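Long-range contact in RmpA (Streptococcus mutans, PDB 3BJV), which probably serves as the IIA component of an ascorbate-specific phosphotransferase system, passing on a phosphoryl group for ascorbate uptake: residues Q118-L132 and A143-E155. Numbering follows the deposited sequence.
Sequences QIIALFELDHSIERL and AMVEESKSSPYLE
Met144 enters, knob into hole, among Leu122, Ser128, Arg131 and Leu132, so that helix 138-147 locks against the end of helix 108-123 and helix 128-133, in an outer helical layer of the three-layer alpha/beta sandwich of this PTS IIA protein. A bend at its last torsion (chi3 67°) turns the methyl Met144 CE onto Leu132 CG, 3.6 Å away, while SD lies near Arg131 CB. Leu122 crosses the Met144 side chain at about a right angle, CD1 touching Met144 CB at 4.1 Å; it also packs on Leu101 and Leu82 of the central sheet. Leu125 CD1 packs against Met144 O and its CD2 against Glu147. Farther along, the small Ala121 lets the chain after the helix come close, its CB 3.6 Å from Ser151 CB and beside Leu154. Ile120 lays CG1 over one face of the Tyr153 ring in a CH-pi contact, and Glu124 OE1 approaches the ring edge in plane. The dimer uses this corner: Glu124 OE2 hydrogen-bonds to Tyr153 OH of the second subunit, and Tyr153 OH to Glu124 OE2 of that subunit. Waters bridge Gln118 O to Ser148 OG and Glu124 OE1 to Ser151 OG. At the outer polar edge, Arg131 and Glu147 form a salt bridge, their flat groups 29° from coplanar. Arg131 NH1 reaches Asp126 O and, weakly, Glu147 OE1; NH2 donates almost straight (170°) to the syn lone pair of Glu147 OE2, 2.8 Å away.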
ATOM      1  N   GLN A 118       5.606  -2.313   6.104  1.00  9.17           N
ATOM      2  CA  GLN A 118       6.030  -2.210   7.505  1.00  9.27           C
ATOM      3  C   GLN A 118       4.928  -1.644   8.352  1.00  9.60           C
ATOM      4  O   GLN A 118       4.766  -2.018   9.511  1.00 10.31           O
ATOM      5  CB  GLN A 118       7.246  -1.304   7.638  1.00 10.32           C
ATOM      6  CG  GLN A 118       8.566  -1.980   7.264  1.00  6.85           C
ATOM      7  CD  GLN A 118       9.715  -1.021   7.354  1.00  7.86           C
ATOM      8  OE1 GLN A 118      10.054  -0.292   6.385  1.00 11.68           O
ATOM      9  NE2 GLN A 118      10.335  -0.994   8.509  1.00  5.67           N
ATOM     10  N   ILE A 119       4.168  -0.727   7.764  1.00 10.43           N
ATOM     11  CA  ILE A 119       3.039  -0.116   8.435  1.00 10.39           C
ATOM     12  C   ILE A 119       1.931  -1.160   8.658  1.00 11.35           C
ATOM     13  O   ILE A 119       1.374  -1.240   9.772  1.00  9.00           O
ATOM     14  CB  ILE A 119       2.557   1.126   7.678  1.00 10.43           C
ATOM     15  CG1 ILE A 119       3.603   2.238   7.870  1.00 10.62           C
ATOM     16  CG2 ILE A 119       1.125   1.544   8.118  1.00  7.42           C
ATOM     17  CD1 ILE A 119       3.566   3.375   6.812  1.00 10.91           C
ATOM     18  N   ILE A 120       1.656  -1.970   7.631  1.00 12.12           N
ATOM     19  CA  ILE A 120       0.612  -2.952   7.769  1.00 14.87           C
ATOM     20  C   ILE A 120       0.960  -4.100   8.749  1.00 14.77           C
ATOM     21  O   ILE A 120       0.099  -4.498   9.558  1.00 14.71           O
ATOM     22  CB  ILE A 120      -0.137  -3.360   6.414  1.00 16.24           C
ATOM     23  CG1 ILE A 120       0.670  -4.203   5.484  1.00 18.57           C
ATOM     24  CG2 ILE A 120      -0.676  -2.117   5.611  1.00 15.63           C
ATOM     25  CD1 ILE A 120       0.276  -3.779   3.980  1.00 22.06           C
ATOM     26  N   ALA A 121       2.228  -4.526   8.757  1.00 14.82           N
ATOM     27  CA  ALA A 121       2.756  -5.444   9.805  1.00 14.87           C
ATOM     28  C   ALA A 121       2.463  -4.969  11.245  1.00 14.30           C
ATOM     29  O   ALA A 121       1.989  -5.735  12.068  1.00 14.45           O
ATOM     30  CB  ALA A 121       4.276  -5.656   9.626  1.00 14.77           C
ATOM     31  N   LEU A 122       2.771  -3.707  11.538  1.00 13.75           N
ATOM     32  CA  LEU A 122       2.494  -3.108  12.866  1.00 12.86           C
ATOM     33  C   LEU A 122       1.006  -3.199  13.241  1.00 13.09           C
ATOM     34  O   LEU A 122       0.656  -3.741  14.317  1.00 13.06           O
ATOM     35  CB  LEU A 122       2.988  -1.657  12.889  1.00 11.75           C
ATOM     36  CG  LEU A 122       2.796  -0.871  14.174  1.00 13.33           C
ATOM     37  CD1 LEU A 122       3.535  -1.573  15.349  1.00 13.58           C
ATOM     38  CD2 LEU A 122       3.349   0.586  13.975  1.00 12.64           C
ATOM     39  N   PHE A 123       0.139  -2.727  12.326  1.00 11.61           N
ATOM     40  CA  PHE A 123      -1.269  -2.646  12.562  1.00 11.54           C
ATOM     41  C   PHE A 123      -2.003  -3.971  12.491  1.00 12.06           C
ATOM     42  O   PHE A 123      -3.108  -4.072  12.971  1.00 11.31           O
ATOM     43  CB  PHE A 123      -1.901  -1.585  11.672  1.00 11.37           C
ATOM     44  CG  PHE A 123      -1.581  -0.203  12.117  1.00 12.84           C
ATOM     45  CD1 PHE A 123      -2.278   0.376  13.190  1.00  9.44           C
ATOM     46  CD2 PHE A 123      -0.558   0.526  11.497  1.00 12.17           C
ATOM     47  CE1 PHE A 123      -1.958   1.656  13.623  1.00 10.95           C
ATOM     48  CE2 PHE A 123      -0.232   1.813  11.924  1.00 12.91           C
ATOM     49  CZ  PHE A 123      -0.934   2.382  12.996  1.00 11.89           C
ATOM     50  N   GLU A 124      -1.389  -5.003  11.938  1.00 13.22           N
ATOM     51  CA  GLU A 124      -2.007  -6.337  12.015  1.00 14.47           C
ATOM     52  C   GLU A 124      -1.677  -7.183  13.259  1.00 15.23           C
ATOM     53  O   GLU A 124      -2.062  -8.351  13.327  1.00 16.30           O
ATOM     54  CB  GLU A 124      -1.709  -7.133  10.754  1.00 13.82           C
ATOM     55  CG  GLU A 124      -2.402  -6.514   9.525  1.00 15.63           C
ATOM     56  CD  GLU A 124      -2.225  -7.340   8.291  1.00 15.32           C
ATOM     57  OE1 GLU A 124      -1.400  -8.305   8.300  1.00 13.02           O
ATOM     58  OE2 GLU A 124      -2.919  -7.010   7.310  1.00 13.15           O
ATOM     59  N   LEU A 125      -0.919  -6.642  14.206  1.00 15.72           N
ATOM     60  CA  LEU A 125      -0.748  -7.315  15.490  1.00 16.10           C
ATOM     61  C   LEU A 125      -2.120  -7.372  16.156  1.00 16.89           C
ATOM     62  O   LEU A 125      -3.009  -6.567  15.818  1.00 15.74           O
ATOM     63  CB  LEU A 125       0.203  -6.513  16.357  1.00 15.05           C
ATOM     64  CG  LEU A 125       1.616  -6.553  15.833  1.00 15.26           C
ATOM     65  CD1 LEU A 125       2.519  -5.612  16.643  1.00 14.55           C
ATOM     66  CD2 LEU A 125       2.124  -7.991  15.814  1.00 12.09           C
ATOM     67  N   ASP A 126      -2.316  -8.266  17.113  1.00 18.29           N
ATOM     68  CA  ASP A 126      -3.630  -8.282  17.777  1.00 20.78           C
ATOM     69  C   ASP A 126      -3.892  -7.046  18.606  1.00 20.16           C
ATOM     70  O   ASP A 126      -3.022  -6.579  19.286  1.00 21.11           O
ATOM     71  CB  ASP A 126      -3.892  -9.583  18.569  1.00 22.17           C
ATOM     72  CG  ASP A 126      -5.018 -10.435  17.900  1.00 29.63           C
ATOM     73  OD1 ASP A 126      -6.178 -10.403  18.424  1.00 31.16           O
ATOM     74  OD2 ASP A 126      -4.746 -11.060  16.801  1.00 33.81           O
ATOM     75  N   HIS A 127      -5.089  -6.498  18.500  1.00 20.79           N
ATOM     76  CA  HIS A 127      -5.494  -5.320  19.223  1.00 21.10           C
ATOM     77  C   HIS A 127      -4.446  -4.228  19.042  1.00 20.34           C
ATOM     78  O   HIS A 127      -4.068  -3.581  20.040  1.00 19.79           O
ATOM     79  CB  HIS A 127      -5.591  -5.627  20.726  1.00 22.27           C
ATOM     80  CG  HIS A 127      -6.384  -6.851  21.068  1.00 26.57           C
ATOM     81  ND1 HIS A 127      -7.729  -6.982  20.774  1.00 28.08           N
ATOM     82  CD2 HIS A 127      -6.025  -7.987  21.710  1.00 29.66           C
ATOM     83  CE1 HIS A 127      -8.157  -8.147  21.213  1.00 29.72           C
ATOM     84  NE2 HIS A 127      -7.142  -8.781  21.780  1.00 31.17           N
ATOM     85  N   SER A 128      -3.954  -4.032  17.807  1.00 19.34           N
ATOM     86  CA  SER A 128      -2.825  -3.084  17.569  1.00 18.23           C
ATOM     87  C   SER A 128      -3.196  -1.645  17.919  1.00 17.38           C
ATOM     88  O   SER A 128      -2.418  -0.964  18.538  1.00 17.70           O
ATOM     89  CB  SER A 128      -2.278  -3.168  16.146  1.00 18.10           C
ATOM     90  OG  SER A 128      -3.276  -2.794  15.197  1.00 19.17           O
ATOM     91  N   ILE A 129      -4.398  -1.212  17.566  1.00 16.62           N
ATOM     92  CA  ILE A 129      -4.869   0.116  17.889  1.00 16.74           C
ATOM     93  C   ILE A 129      -4.995   0.309  19.394  1.00 16.80           C
ATOM     94  O   ILE A 129      -4.537   1.326  19.939  1.00 17.65           O
ATOM     95  CB  ILE A 129      -6.224   0.445  17.173  1.00 16.98           C
ATOM     96  CG1 ILE A 129      -6.068   0.346  15.659  1.00 18.49           C
ATOM     97  CG2 ILE A 129      -6.737   1.842  17.532  1.00 16.98           C
ATOM     98  CD1 ILE A 129      -5.415   1.563  15.014  1.00 24.30           C
ATOM     99  N   GLU A 130      -5.589  -0.660  20.080  1.00 16.26           N
ATOM    100  CA  GLU A 130      -5.774  -0.550  21.513  1.00 16.75           C
ATOM    101  C   GLU A 130      -4.453  -0.622  22.272  1.00 15.83           C
ATOM    102  O   GLU A 130      -4.302  -0.045  23.323  1.00 16.14           O
ATOM    103  CB  GLU A 130      -6.680  -1.686  21.972  1.00 16.51           C
ATOM    104  CG  GLU A 130      -6.670  -1.997  23.452  1.00 17.53           C
ATOM    105  CD  GLU A 130      -7.666  -3.139  23.818  1.00 20.31           C
ATOM    106  OE1 GLU A 130      -8.918  -2.981  23.587  1.00 25.05           O
ATOM    107  OE2 GLU A 130      -7.191  -4.185  24.321  1.00 21.07           O
ATOM    108  N   ARG A 131      -3.506  -1.384  21.762  1.00 15.71           N
ATOM    109  CA  ARG A 131      -2.251  -1.519  22.428  1.00 15.92           C
ATOM    110  C   ARG A 131      -1.410  -0.238  22.173  1.00 15.39           C
ATOM    111  O   ARG A 131      -0.860   0.327  23.120  1.00 16.22           O
ATOM    112  CB  ARG A 131      -1.559  -2.811  22.009  1.00 15.07           C
ATOM    113  CG  ARG A 131      -2.293  -4.095  22.482  1.00 18.36           C
ATOM    114  CD  ARG A 131      -1.768  -5.404  21.762  1.00 17.27           C
ATOM    115  NE  ARG A 131      -0.343  -5.554  22.021  1.00 20.85           N
ATOM    116  CZ  ARG A 131       0.527  -6.201  21.259  1.00 21.00           C
ATOM    117  NH1 ARG A 131       0.136  -6.798  20.137  1.00 22.75           N
ATOM    118  NH2 ARG A 131       1.797  -6.244  21.645  1.00 19.84           N
ATOM    119  N   LEU A 132      -1.382   0.258  20.935  1.00 13.67           N
ATOM    120  CA  LEU A 132      -0.673   1.526  20.601  1.00 12.88           C
ATOM    121  C   LEU A 132      -1.097   2.726  21.456  1.00 12.64           C
ATOM    122  O   LEU A 132      -0.254   3.473  21.979  1.00 12.46           O
ATOM    123  CB  LEU A 132      -0.840   1.821  19.115  1.00 12.62           C
ATOM    124  CG  LEU A 132       0.152   1.021  18.251  1.00 10.78           C
ATOM    125  CD1 LEU A 132      -0.126   1.267  16.808  1.00 12.88           C
ATOM    126  CD2 LEU A 132       1.541   1.468  18.585  1.00  9.14           C
ATOM    127  N   ALA A 143       8.910  -1.968  21.159  1.00 12.23           N
ATOM    128  CA  ALA A 143       8.712  -3.408  21.422  1.00 12.14           C
ATOM    129  C   ALA A 143       7.634  -4.003  20.475  1.00 12.14           C
ATOM    130  O   ALA A 143       7.864  -5.059  19.857  1.00 12.53           O
ATOM    131  CB  ALA A 143       8.410  -3.688  22.896  1.00 12.20           C
ATOM    132  N   MET A 144       6.515  -3.307  20.299  1.00 11.28           N
ATOM    133  CA  MET A 144       5.554  -3.667  19.241  1.00 12.08           C
ATOM    134  C   MET A 144       6.110  -3.749  17.820  1.00 11.80           C
ATOM    135  O   MET A 144       5.766  -4.654  17.072  1.00 10.58           O
ATOM    136  CB  MET A 144       4.360  -2.729  19.241  1.00 11.92           C
ATOM    137  CG  MET A 144       3.447  -2.966  20.430  1.00 12.47           C
ATOM    138  SD  MET A 144       2.004  -1.879  20.428  1.00 15.30           S
ATOM    139  CE  MET A 144       1.072  -2.425  18.990  1.00 16.41           C
ATOM    140  N   VAL A 145       6.978  -2.813  17.445  1.00 12.18           N
ATOM    141  CA  VAL A 145       7.594  -2.855  16.133  1.00 12.80           C
ATOM    142  C   VAL A 145       8.420  -4.126  15.977  1.00 14.97           C
ATOM    143  O   VAL A 145       8.332  -4.782  14.943  1.00 14.07           O
ATOM    144  CB  VAL A 145       8.438  -1.603  15.828  1.00 13.27           C
ATOM    145  CG1 VAL A 145       9.324  -1.827  14.607  1.00 11.40           C
ATOM    146  CG2 VAL A 145       7.534  -0.360  15.650  1.00 10.80           C
ATOM    147  N   GLU A 146       9.188  -4.494  17.014  1.00 16.47           N
ATOM    148  CA  GLU A 146       9.926  -5.762  16.998  1.00 19.00           C
ATOM    149  C   GLU A 146       9.018  -6.972  16.706  1.00 18.29           C
ATOM    150  O   GLU A 146       9.320  -7.815  15.876  1.00 17.45           O
ATOM    151  CB  GLU A 146      10.645  -5.978  18.345  1.00 20.37           C
ATOM    152  CG  GLU A 146      11.716  -4.960  18.610  1.00 26.32           C
ATOM    153  CD  GLU A 146      12.744  -5.037  17.532  1.00 36.82           C
ATOM    154  OE1 GLU A 146      13.095  -6.206  17.171  1.00 39.80           O
ATOM    155  OE2 GLU A 146      13.162  -3.955  17.017  1.00 40.64           O
ATOM    156  N   GLU A 147       7.916  -7.043  17.432  1.00 18.18           N
ATOM    157  CA  GLU A 147       6.976  -8.132  17.325  1.00 18.99           C
ATOM    158  C   GLU A 147       6.321  -8.231  15.921  1.00 17.88           C
ATOM    159  O   GLU A 147       5.823  -9.282  15.548  1.00 19.28           O
ATOM    160  CB  GLU A 147       5.944  -7.912  18.427  1.00 18.30           C
ATOM    161  CG  GLU A 147       4.790  -8.890  18.516  1.00 21.62           C
ATOM    162  CD  GLU A 147       3.651  -8.389  19.436  1.00 22.71           C
ATOM    163  OE1 GLU A 147       2.535  -8.958  19.291  1.00 27.79           O
ATOM    164  OE2 GLU A 147       3.864  -7.451  20.282  1.00 21.68           O
ATOM    165  N   SER A 148       6.316  -7.146  15.155  1.00 16.67           N
ATOM    166  CA  SER A 148       5.716  -7.107  13.823  1.00 15.75           C
ATOM    167  C   SER A 148       6.612  -7.777  12.804  1.00 16.90           C
ATOM    168  O   SER A 148       6.186  -8.107  11.710  1.00 16.09           O
ATOM    169  CB  SER A 148       5.465  -5.661  13.390  1.00 15.41           C
ATOM    170  OG  SER A 148       6.681  -4.963  13.068  1.00 13.24           O
ATOM    171  N   LYS A 149       7.865  -8.010  13.181  1.00 19.08           N
ATOM    172  CA  LYS A 149       8.900  -8.412  12.224  1.00 21.20           C
ATOM    173  C   LYS A 149       8.746  -9.848  11.663  1.00 21.84           C
ATOM    174  O   LYS A 149       9.377 -10.205  10.662  1.00 20.97           O
ATOM    175  CB  LYS A 149      10.312  -8.103  12.770  1.00 21.18           C
ATOM    176  CG  LYS A 149      10.625  -6.556  12.860  1.00 23.92           C
ATOM    177  CD  LYS A 149      12.112  -6.240  12.562  1.00 28.32           C
ATOM    178  CE  LYS A 149      12.943  -5.687  13.771  1.00 32.78           C
ATOM    179  NZ  LYS A 149      13.099  -4.135  13.815  1.00 31.72           N
ATOM    180  N   SER A 150       7.857 -10.639  12.269  1.00 22.70           N
ATOM    181  CA  SER A 150       7.588 -11.981  11.765  1.00 24.22           C
ATOM    182  C   SER A 150       6.388 -12.027  10.776  1.00 24.52           C
ATOM    183  O   SER A 150       5.936 -13.107  10.346  1.00 25.66           O
ATOM    184  CB  SER A 150       7.358 -12.926  12.938  1.00 24.67           C
ATOM    185  OG  SER A 150       6.036 -12.755  13.420  1.00 25.83           O
ATOM    186  N   SER A 151       5.868 -10.852  10.435  1.00 24.06           N
ATOM    187  CA  SER A 151       4.872 -10.687   9.390  1.00 23.51           C
ATOM    188  C   SER A 151       5.424 -11.226   8.058  1.00 23.65           C
ATOM    189  O   SER A 151       6.594 -11.043   7.771  1.00 23.95           O
ATOM    190  CB  SER A 151       4.564  -9.188   9.266  1.00 23.16           C
ATOM    191  OG  SER A 151       3.594  -8.887   8.272  1.00 22.64           O
ATOM    192  N   PRO A 152       4.575 -11.852   7.219  1.00 23.77           N
ATOM    193  CA  PRO A 152       4.981 -12.242   5.842  1.00 24.02           C
ATOM    194  C   PRO A 152       5.312 -11.047   4.935  1.00 24.80           C
ATOM    195  O   PRO A 152       6.142 -11.159   4.024  1.00 25.56           O
ATOM    196  CB  PRO A 152       3.744 -12.962   5.305  1.00 23.76           C
ATOM    197  CG  PRO A 152       2.971 -13.362   6.537  1.00 23.73           C
ATOM    198  CD  PRO A 152       3.177 -12.225   7.491  1.00 23.25           C
ATOM    199  N   TYR A 153       4.668  -9.909   5.193  1.00 24.94           N
ATOM    200  CA  TYR A 153       5.008  -8.657   4.535  1.00 24.73           C
ATOM    201  C   TYR A 153       6.474  -8.273   4.713  1.00 25.00           C
ATOM    202  O   TYR A 153       7.068  -7.574   3.863  1.00 23.13           O
ATOM    203  CB  TYR A 153       4.060  -7.535   4.995  1.00 24.67           C
ATOM    204  CG  TYR A 153       2.641  -7.832   4.592  1.00 24.49           C
ATOM    205  CD1 TYR A 153       1.657  -8.091   5.546  1.00 24.27           C
ATOM    206  CD2 TYR A 153       2.294  -7.905   3.253  1.00 23.16           C
ATOM    207  CE1 TYR A 153       0.364  -8.404   5.174  1.00 23.14           C
ATOM    208  CE2 TYR A 153       1.036  -8.223   2.866  1.00 24.12           C
ATOM    209  CZ  TYR A 153       0.057  -8.464   3.827  1.00 25.80           C
ATOM    210  OH  TYR A 153      -1.231  -8.749   3.396  1.00 27.75           O
ATOM    211  N   LEU A 154       7.077  -8.751   5.795  1.00 25.86           N
ATOM    212  CA  LEU A 154       8.464  -8.326   6.064  1.00 27.95           C
ATOM    213  C   LEU A 154       9.555  -9.295   5.531  1.00 28.99           C
ATOM    214  O   LEU A 154      10.729  -8.955   5.553  1.00 29.08           O
ATOM    215  CB  LEU A 154       8.674  -7.941   7.561  1.00 27.54           C
ATOM    216  CG  LEU A 154       7.819  -6.777   8.073  1.00 27.02           C
ATOM    217  CD1 LEU A 154       8.318  -6.264   9.392  1.00 27.04           C
ATOM    218  CD2 LEU A 154       7.868  -5.670   7.068  1.00 28.72           C
ATOM    219  N   GLU A 155       9.168 -10.475   5.046  1.00 30.33           N
ATOM    220  CA  GLU A 155      10.148 -11.467   4.600  1.00 31.85           C
ATOM    221  C   GLU A 155      11.086 -11.070   3.488  1.00 32.51           C
ATOM    222  O   GLU A 155      12.218 -11.530   3.507  1.00 33.37           O
ATOM    223  CB  GLU A 155       9.497 -12.773   4.223  1.00 32.10           C
ATOM    224  CG  GLU A 155       9.063 -13.561   5.418  1.00 34.37           C
ATOM    225  CD  GLU A 155       8.305 -14.779   5.013  1.00 36.85           C
ATOM    226  OE1 GLU A 155       8.814 -15.520   4.143  1.00 36.79           O
ATOM    227  OE2 GLU A 155       7.188 -14.978   5.531  1.00 39.30           O
TER
HETATM  228  O   HOH W   1       6.867  -3.254  10.999  1.00 19.25           O
HETATM  229  O   HOH W   2       1.226  -9.015   9.227  1.00 14.35           O